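Local coordinates for ferrous IRON transport protein B homolog (Methanocaldococcus jannaschii, PDB 2WJI) that binds guanine nucleotides through its cytosolic G-domain and is probably part of a GTP-driven transporter that carries ferrous iron across the membrane, at residues Val60-Leu63 / Asp69-Ile72; Thr18-Leu23 / Phe52-Leu57. One frame throughout, in Å; residues are numbered along the deposited sequence.

Interaction 1: Val60-Leu63 / Asp69-Ile72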
ATOM      1  N   VAL A  60      -0.287  -5.775   9.568  1.00 30.87           N
ATOM      2  CA  VAL A  60      -1.332  -6.663  10.064  1.00 28.07           C
ATOM      3  C   VAL A  60      -1.606  -7.770   9.054  1.00 31.02           C
ATOM      4  O   VAL A  60      -1.377  -7.593   7.853  1.00 30.46           O
ATOM      5  CB  VAL A  60      -2.640  -5.899  10.357  1.00 26.36           C
ATOM      6  CG1 VAL A  60      -2.456  -4.966  11.556  1.00 25.35           C
ATOM      7  CG2 VAL A  60      -3.093  -5.110   9.129  1.00 25.70           C
ATOM      8  N   TYR A  61      -2.075  -8.914   9.542  1.00 22.38           N
ATOM      9  CA  TYR A  61      -2.445 -10.024   8.661  1.00 26.35           C
ATOM     10  C   TYR A  61      -3.945 -10.034   8.382  1.00 31.27           C
ATOM     11  O   TYR A  61      -4.409 -10.650   7.415  1.00 34.64           O
ATOM     12  CB  TYR A  61      -2.038 -11.364   9.270  1.00 33.76           C
ATOM     13  CG  TYR A  61      -0.558 -11.645   9.241  1.00 32.65           C
ATOM     14  CD1 TYR A  61       0.097 -11.908   8.042  1.00 36.06           C
ATOM     15  CD2 TYR A  61       0.183 -11.661  10.412  1.00 33.63           C
ATOM     16  CE1 TYR A  61       1.457 -12.177   8.014  1.00 36.29           C
ATOM     17  CE2 TYR A  61       1.540 -11.923  10.396  1.00 40.62           C
ATOM     18  CZ  TYR A  61       2.171 -12.182   9.197  1.00 40.03           C
ATOM     19  OH  TYR A  61       3.526 -12.442   9.191  1.00 44.02           O
ATOM     20  N   SER A  62      -4.695  -9.353   9.241  1.00 32.31           N
ATOM     21  CA  SER A  62      -6.143  -9.246   9.101  1.00 39.84           C
ATOM     22  C   SER A  62      -6.660  -8.078   9.932  1.00 38.41           C
ATOM     23  O   SER A  62      -5.886  -7.410  10.618  1.00 44.49           O
ATOM     24  CB  SER A  62      -6.813 -10.543   9.548  1.00 43.23           C
ATOM     25  OG  SER A  62      -6.417 -10.877  10.864  1.00 48.41           O
ATOM     26  N   LEU A  63      -7.967  -7.836   9.882  1.00 35.59           N
ATOM     27  CA  LEU A  63      -8.564  -6.735  10.640  1.00 33.92           C
ATOM     28  C   LEU A  63      -9.609  -7.180  11.664  1.00 40.28           C
ATOM     29  O   LEU A  63     -10.623  -6.509  11.879  1.00 42.15           O
ATOM     30  CB  LEU A  63      -9.133  -5.675   9.704  1.00 33.77           C
ATOM     31  CG  LEU A  63      -8.047  -4.945   8.908  1.00 35.62           C
ATOM     32  CD1 LEU A  63      -8.631  -4.014   7.864  1.00 34.68           C
ATOM     33  CD2 LEU A  63      -7.113  -4.192   9.842  1.00 37.92           C
ATOM     34  N   ASP A  69      -2.102  -3.654  17.138  1.00 37.53           N
ATOM     35  CA  ASP A  69      -1.908  -3.182  15.774  1.00 37.93           C
ATOM     36  C   ASP A  69      -3.162  -3.354  14.918  1.00 32.71           C
ATOM     37  O   ASP A  69      -3.537  -2.450  14.179  1.00 33.64           O
ATOM     38  CB  ASP A  69      -0.705  -3.878  15.135  1.00 41.86           C
ATOM     39  CG  ASP A  69       0.619  -3.358  15.671  1.00 48.44           C
ATOM     40  OD1 ASP A  69       0.657  -2.204  16.154  1.00 47.65           O
ATOM     41  OD2 ASP A  69       1.624  -4.099  15.600  1.00 54.84           O
ATOM     42  N   GLU A  70      -3.827  -4.502  15.030  1.00 31.43           N
ATOM     43  CA  GLU A  70      -5.033  -4.719  14.236  1.00 33.55           C
ATOM     44  C   GLU A  70      -6.144  -3.728  14.621  1.00 36.82           C
ATOM     45  O   GLU A  70      -6.861  -3.221  13.752  1.00 33.22           O
ATOM     46  CB  GLU A  70      -5.513  -6.169  14.331  1.00 35.69           C
ATOM     47  CG  GLU A  70      -4.528  -7.187  13.750  1.00 37.84           C
ATOM     48  CD  GLU A  70      -5.092  -8.597  13.685  1.00 46.63           C
ATOM     49  OE1 GLU A  70      -4.294  -9.543  13.501  1.00 48.69           O
ATOM     50  OE2 GLU A  70      -6.324  -8.765  13.820  1.00 48.63           O
ATOM     51  N   ILE A  71      -6.264  -3.435  15.916  1.00 32.94           N
ATOM     52  CA  ILE A  71      -7.249  -2.460  16.383  1.00 40.79           C
ATOM     53  C   ILE A  71      -6.910  -1.062  15.881  1.00 41.05           C
ATOM     54  O   ILE A  71      -7.796  -0.309  15.485  1.00 41.50           O
ATOM     55  CB  ILE A  71      -7.334  -2.409  17.929  1.00 41.23           C
ATOM     56  CG1 ILE A  71      -7.485  -3.815  18.508  1.00 46.83           C
ATOM     57  CG2 ILE A  71      -8.479  -1.512  18.376  1.00 37.97           C
ATOM     58  CD1 ILE A  71      -8.800  -4.466  18.179  1.00 51.01           C
ATOM     59  N   ILE A  72      -5.625  -0.717  15.911  1.00 43.95           N
ATOM     60  CA  ILE A  72      -5.175   0.587  15.435  1.00 45.95           C
ATOM     61  C   ILE A  72      -5.445   0.768  13.936  1.00 40.85           C
ATOM     62  O   ILE A  72      -5.945   1.811  13.508  1.00 34.11           O
ATOM     63  CB  ILE A  72      -3.674   0.811  15.715  1.00 49.33           C
ATOM     64  CG1 ILE A  72      -3.405   0.813  17.223  1.00 49.81           C
ATOM     65  CG2 ILE A  72      -3.197   2.111  15.070  1.00 51.15           C
ATOM     66  CD1 ILE A  72      -1.968   1.135  17.592  1.00 50.52           C
TER
HETATM   67  O   HOH W   1      -2.118  -9.298  12.283  1.00 28.52           O

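Interaction 2: Thr18-Leu23 / Phe52-Leu57. With GNP (phosphoaminophosphonic acid-guanylate ester), chain C.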
ATOM      1  N   THR A  18       9.783   0.769   3.128  1.00 26.96           N
ATOM      2  CA  THR A  18      10.553   0.984   1.901  1.00 26.03           C
ATOM      3  C   THR A  18       9.769   1.872   0.932  1.00 33.17           C
ATOM      4  O   THR A  18      10.306   2.819   0.349  1.00 29.77           O
ATOM      5  CB  THR A  18      10.900  -0.356   1.216  1.00 27.23           C
ATOM      6  OG1 THR A  18      11.680  -1.164   2.104  1.00 31.49           O
ATOM      7  CG2 THR A  18      11.695  -0.127  -0.073  1.00 23.31           C
ATOM      8  N   ILE A  19       8.486   1.568   0.775  1.00 31.86           N
ATOM      9  CA  ILE A  19       7.624   2.361  -0.089  1.00 30.30           C
ATOM     10  C   ILE A  19       7.333   3.738   0.509  1.00 30.49           C
ATOM     11  O   ILE A  19       7.344   4.735  -0.207  1.00 32.36           O
ATOM     12  CB  ILE A  19       6.332   1.597  -0.439  1.00 28.07           C
ATOM     13  CG1 ILE A  19       6.667   0.487  -1.441  1.00 27.75           C
ATOM     14  CG2 ILE A  19       5.267   2.546  -0.988  1.00 25.57           C
ATOM     15  CD1 ILE A  19       5.628  -0.613  -1.539  1.00 28.25           C
ATOM     16  N   PHE A  20       7.104   3.799   1.819  1.00 29.90           N
ATOM     17  CA  PHE A  20       6.897   5.078   2.494  1.00 29.66           C
ATOM     18  C   PHE A  20       8.085   6.026   2.277  1.00 35.68           C
ATOM     19  O   PHE A  20       7.890   7.169   1.859  1.00 34.73           O
ATOM     20  CB  PHE A  20       6.626   4.872   3.989  1.00 29.79           C
ATOM     21  CG  PHE A  20       6.349   6.141   4.741  1.00 30.68           C
ATOM     22  CD1 PHE A  20       5.065   6.671   4.792  1.00 25.50           C
ATOM     23  CD2 PHE A  20       7.366   6.801   5.413  1.00 31.47           C
ATOM     24  CE1 PHE A  20       4.808   7.836   5.494  1.00 30.49           C
ATOM     25  CE2 PHE A  20       7.115   7.971   6.109  1.00 35.48           C
ATOM     26  CZ  PHE A  20       5.831   8.486   6.153  1.00 35.25           C
ATOM     27  N   ASN A  21       9.307   5.559   2.545  1.00 30.57           N
ATOM     28  CA  ASN A  21      10.500   6.370   2.265  1.00 35.97           C
ATOM     29  C   ASN A  21      10.594   6.788   0.804  1.00 31.73           C
ATOM     30  O   ASN A  21      10.878   7.942   0.496  1.00 37.11           O
ATOM     31  CB  ASN A  21      11.793   5.627   2.632  1.00 39.59           C
ATOM     32  CG  ASN A  21      13.020   6.187   1.890  1.00 47.40           C
ATOM     33  OD1 ASN A  21      13.491   5.602   0.911  1.00 52.34           O
ATOM     34  ND2 ASN A  21      13.523   7.330   2.347  1.00 44.08           N
ATOM     35  N   ALA A  22      10.367   5.840  -0.097  1.00 25.97           N
ATOM     36  CA  ALA A  22      10.442   6.107  -1.524  1.00 33.53           C
ATOM     37  C   ALA A  22       9.464   7.190  -1.985  1.00 32.51           C
ATOM     38  O   ALA A  22       9.802   8.024  -2.828  1.00 30.38           O
ATOM     39  CB  ALA A  22      10.230   4.820  -2.319  1.00 32.39           C
ATOM     40  N   LEU A  23       8.254   7.171  -1.438  1.00 26.49           N
ATOM     41  CA  LEU A  23       7.222   8.136  -1.829  1.00 30.17           C
ATOM     42  C   LEU A  23       7.468   9.515  -1.236  1.00 29.78           C
ATOM     43  O   LEU A  23       7.309  10.525  -1.912  1.00 32.40           O
ATOM     44  CB  LEU A  23       5.835   7.657  -1.381  1.00 30.92           C
ATOM     45  CG  LEU A  23       5.161   6.515  -2.144  1.00 30.00           C
ATOM     46  CD1 LEU A  23       3.996   5.963  -1.333  1.00 28.55           C
ATOM     47  CD2 LEU A  23       4.713   6.968  -3.528  1.00 25.51           C
ATOM     48  N   PHE A  52      -0.374  14.778  -1.392  1.00 30.52           N
ATOM     49  CA  PHE A  52      -0.820  13.491  -0.881  1.00 26.86           C
ATOM     50  C   PHE A  52      -0.157  13.209   0.461  1.00 27.46           C
ATOM     51  O   PHE A  52       1.051  12.982   0.532  1.00 33.15           O
ATOM     52  CB  PHE A  52      -0.520  12.386  -1.905  1.00 28.22           C
ATOM     53  CG  PHE A  52      -1.206  12.595  -3.230  1.00 28.62           C
ATOM     54  CD1 PHE A  52      -2.372  11.909  -3.539  1.00 31.80           C
ATOM     55  CD2 PHE A  52      -0.711  13.514  -4.148  1.00 31.56           C
ATOM     56  CE1 PHE A  52      -3.015  12.112  -4.758  1.00 28.33           C
ATOM     57  CE2 PHE A  52      -1.352  13.727  -5.368  1.00 28.78           C
ATOM     58  CZ  PHE A  52      -2.505  13.023  -5.671  1.00 30.65           C
ATOM     59  N   LYS A  53      -0.951  13.265   1.527  1.00 27.45           N
ATOM     60  CA  LYS A  53      -0.470  12.986   2.869  1.00 32.14           C
ATOM     61  C   LYS A  53      -0.528  11.479   3.113  1.00 32.81           C
ATOM     62  O   LYS A  53      -1.563  10.842   2.914  1.00 34.33           O
ATOM     63  CB  LYS A  53      -1.308  13.743   3.910  1.00 35.46           C
ATOM     64  CG  LYS A  53      -1.285  15.261   3.725  1.00 46.46           C
ATOM     65  CD  LYS A  53      -2.390  15.945   4.531  1.00 56.52           C
ATOM     66  CE  LYS A  53      -2.443  17.444   4.249  1.00 61.72           C
ATOM     67  NZ  LYS A  53      -3.502  18.122   5.046  1.00 65.06           N
ATOM     68  N   VAL A  54       0.594  10.915   3.543  1.00 35.18           N
ATOM     69  CA  VAL A  54       0.721   9.469   3.659  1.00 31.29           C
ATOM     70  C   VAL A  54       0.906   9.045   5.111  1.00 34.36           C
ATOM     71  O   VAL A  54       1.713   9.624   5.846  1.00 33.29           O
ATOM     72  CB  VAL A  54       1.901   8.943   2.826  1.00 26.73           C
ATOM     73  CG1 VAL A  54       1.951   7.415   2.860  1.00 23.80           C
ATOM     74  CG2 VAL A  54       1.817   9.448   1.384  1.00 22.73           C
ATOM     75  N   VAL A  55       0.146   8.033   5.520  1.00 29.58           N
ATOM     76  CA  VAL A  55       0.327   7.419   6.827  1.00 30.33           C
ATOM     77  C   VAL A  55       0.610   5.929   6.661  1.00 32.19           C
ATOM     78  O   VAL A  55      -0.071   5.238   5.895  1.00 29.73           O
ATOM     79  CB  VAL A  55      -0.901   7.627   7.740  1.00 40.77           C
ATOM     80  CG1 VAL A  55      -2.128   6.986   7.129  1.00 46.45           C
ATOM     81  CG2 VAL A  55      -0.638   7.058   9.122  1.00 40.55           C
ATOM     82  N   ASP A  56       1.626   5.450   7.376  1.00 30.14           N
ATOM     83  CA  ASP A  56       2.066   4.067   7.302  1.00 27.85           C
ATOM     84  C   ASP A  56       1.473   3.349   8.508  1.00 30.30           C
ATOM     85  O   ASP A  56       1.876   3.604   9.643  1.00 28.69           O
ATOM     86  CB  ASP A  56       3.593   4.020   7.346  1.00 29.90           C
ATOM     87  CG  ASP A  56       4.164   2.663   6.934  1.00 34.13           C
ATOM     88  OD1 ASP A  56       3.381   1.733   6.655  1.00 32.52           O
ATOM     89  OD2 ASP A  56       5.411   2.532   6.885  1.00 33.60           O
ATOM     90  N   LEU A  57       0.500   2.478   8.259  1.00 26.63           N
ATOM     91  CA  LEU A  57      -0.186   1.757   9.331  1.00 28.15           C
ATOM     92  C   LEU A  57       0.591   0.512   9.728  1.00 27.51           C
ATOM     93  O   LEU A  57       1.311  -0.080   8.900  1.00 25.50           O
ATOM     94  CB  LEU A  57      -1.619   1.388   8.919  1.00 27.70           C
ATOM     95  CG  LEU A  57      -2.580   2.552   8.637  1.00 32.18           C
ATOM     96  CD1 LEU A  57      -3.879   2.053   8.002  1.00 32.81           C
ATOM     97  CD2 LEU A  57      -2.877   3.347   9.906  1.00 38.64           C
TER
HETATM   98  PG  GNP C1166       7.017  -4.120   9.001  1.00 32.59           P
HETATM   99  O1G GNP C1166       6.804  -2.668   9.286  1.00 29.73           O
HETATM  100  O2G GNP C1166       5.728  -4.917   8.920  1.00 29.98           O
HETATM  101  O3G GNP C1166       7.929  -4.533  10.130  1.00 37.89           O
HETATM  102  N3B GNP C1166       7.819  -4.317   7.626  1.00 31.56           N
HETATM  103  PB  GNP C1166       7.671  -3.470   6.274  1.00 31.59           P
HETATM  104  O1B GNP C1166       6.396  -3.816   5.615  1.00 27.88           O
HETATM  105  O2B GNP C1166       7.853  -2.055   6.596  1.00 26.02           O
HETATM  106  O3A GNP C1166       8.801  -3.885   5.317  1.00 30.98           O
HETATM  107  PA  GNP C1166      10.103  -3.108   5.003  1.00 32.39           P
HETATM  108  O1A GNP C1166       9.810  -2.056   3.995  1.00 36.74           O
HETATM  109  O2A GNP C1166      10.796  -2.666   6.234  1.00 26.57           O
HETATM  110  O5' GNP C1166      11.023  -4.157   4.292  1.00 43.44           O
HETATM  111  C5' GNP C1166      10.942  -5.528   4.661  1.00 41.36           C
HETATM  112  C4' GNP C1166      12.012  -6.318   3.930  1.00 38.57           C
HETATM  113  O4' GNP C1166      11.626  -6.548   2.549  1.00 31.70           O
HETATM  114  C3' GNP C1166      13.380  -5.646   3.885  1.00 39.43           C
HETATM  115  O3' GNP C1166      14.395  -6.641   3.925  1.00 44.20           O
HETATM  116  C2' GNP C1166      13.367  -4.979   2.525  1.00 36.88           C
HETATM  117  O2' GNP C1166      14.668  -4.820   2.002  1.00 42.39           O
HETATM  118  C1' GNP C1166      12.625  -6.026   1.708  1.00 30.41           C
HETATM  119  N9  GNP C1166      12.032  -5.443   0.516  1.00 29.52           N
HETATM  120  C8  GNP C1166      11.269  -4.301   0.450  1.00 32.81           C
HETATM  121  N7  GNP C1166      10.889  -4.016  -0.767  1.00 31.57           N
HETATM  122  C5  GNP C1166      11.448  -5.023  -1.554  1.00 28.46           C
HETATM  123  C6  GNP C1166      11.383  -5.243  -2.952  1.00 30.48           C
HETATM  124  O6  GNP C1166      10.800  -4.562  -3.811  1.00 32.23           O
HETATM  125  N1  GNP C1166      12.094  -6.382  -3.341  1.00 22.50           N
HETATM  126  C2  GNP C1166      12.783  -7.209  -2.481  1.00 30.08           C
HETATM  127  N2  GNP C1166      13.410  -8.261  -3.039  1.00 26.42           N
HETATM  128  N3  GNP C1166      12.846  -7.013  -1.168  1.00 32.81           N
HETATM  129  C4  GNP C1166      12.162  -5.907  -0.776  1.00 30.18           C

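Interaction 1: Val60-Leu63 / Asp69-Ile72
Val60 and Glu70 meet where the loop after strand 50-56 turns back against the first turns of helix 68-80. The loop follows Asp56 to Gly59, the DxxG motif of P-loop GTPases, so it corresponds to the region called switch II in relatives. The tight part is apolar. CG1 of Val60 rests 3.7 Å from both CA and CG of Glu70, and the two side chains cross at a slant. The same methyl lies 4.1 Å from CB of Asp69. CG1 stands beside the backbone N, opposite the carbonyl carbon (chi1 -68°), and this turns it to the helix. Leu63 adds less here: its CD2 comes to 4.0 Å from Glu70 O, while its side chain also packs on Leu100 and Leu104 of helix 94-106. The backbone of Val60 is hydrogen-bonded to Gly10, which ties the loop to the P-loop.

The other side is polar, and Ser62 and Glu70 are partly exposed there. The Glu70 chain runs extended beyond CG and passes along Ser62, with CG 3.4 Å from Ser62 O. No direct hydrogen bond joins the two segments. The Ser62 hydroxyl is the loose point, 3.6 Å from either carboxylate oxygen. Instead the carboxylate is held at both of its oxygens by other means. OE2 is hydrogen-bonded to Thr64 OG1, in the loop between the segments, and this should limit rotation of the group. OE1 accepts a hydrogen bond from a water, which in turn accepts one from Tyr61 N at 2.8 Å.

Interaction 2: Thr18-Leu23 / Phe52-Leu57
Helix 16-24 starts at the end of the P-loop of the G-domain, and here it packs on strand 50-56, whose end carries the Asp of the DxxG motif. Phe20 makes the contact from the helix side. Its CG is anti to the backbone N (chi1 -178°), which sends the ring over to the strand. Ring atom CD1 lies 3.7 Å from CG1 of Val54. The two side chains run past each other in opposite directions. Val54 O sits at the ring edge, in its plane, 3.6 Å from CE1. Asp56 crosses Phe20 obliquely, its carboxylate plane turned 20° from the ring, and OD2 comes to 3.9 Å from CB of Phe20. Leu8 of strand 3-9 touches both Phe20 and Val54 and continues this buried apolar layer.

Two residues back on the helix, Thr18 faces the nucleotide analogue. Its backbone N gives a hydrogen bond of 3.0 Å to O1A on the alpha phosphate, at an N-H...O angle of 161°. Its OG1 donates a second one to the same oxygen, at 2.8 Å. Two donors of one residue thus grip a single phosphate oxygen.

The contact between helix and strand is van der Waals packing round Phe20, with no hydrogen bond across it. It sets Thr18, bound to the phosphate, near Asp56. The Asp56 side chain, beside Lys16 and about 5 Å from the magnesium ion, is probably second-shell to the metal, as in related GTPases.

Interactions 1 and 2 are about 18 Å apart, centre to centre, and follow one another along the chain. Strand 50-56, used by interaction 2, leads through the DxxG residues into the loop and helix of interaction 1. Interaction 2 is core: its three touching residues are buried, and it joins elements distant in sequence. Interaction 1 is only partly buried and local, a loop folded on the helix that follows it. Their chemistry differs accordingly. Interaction 1 pairs a valine methyl with the aliphatic part of a glutamate whose carboxylate is bridged to the loop by water. Interaction 2 sets an aromatic ring on a strand, next to the nucleotide site.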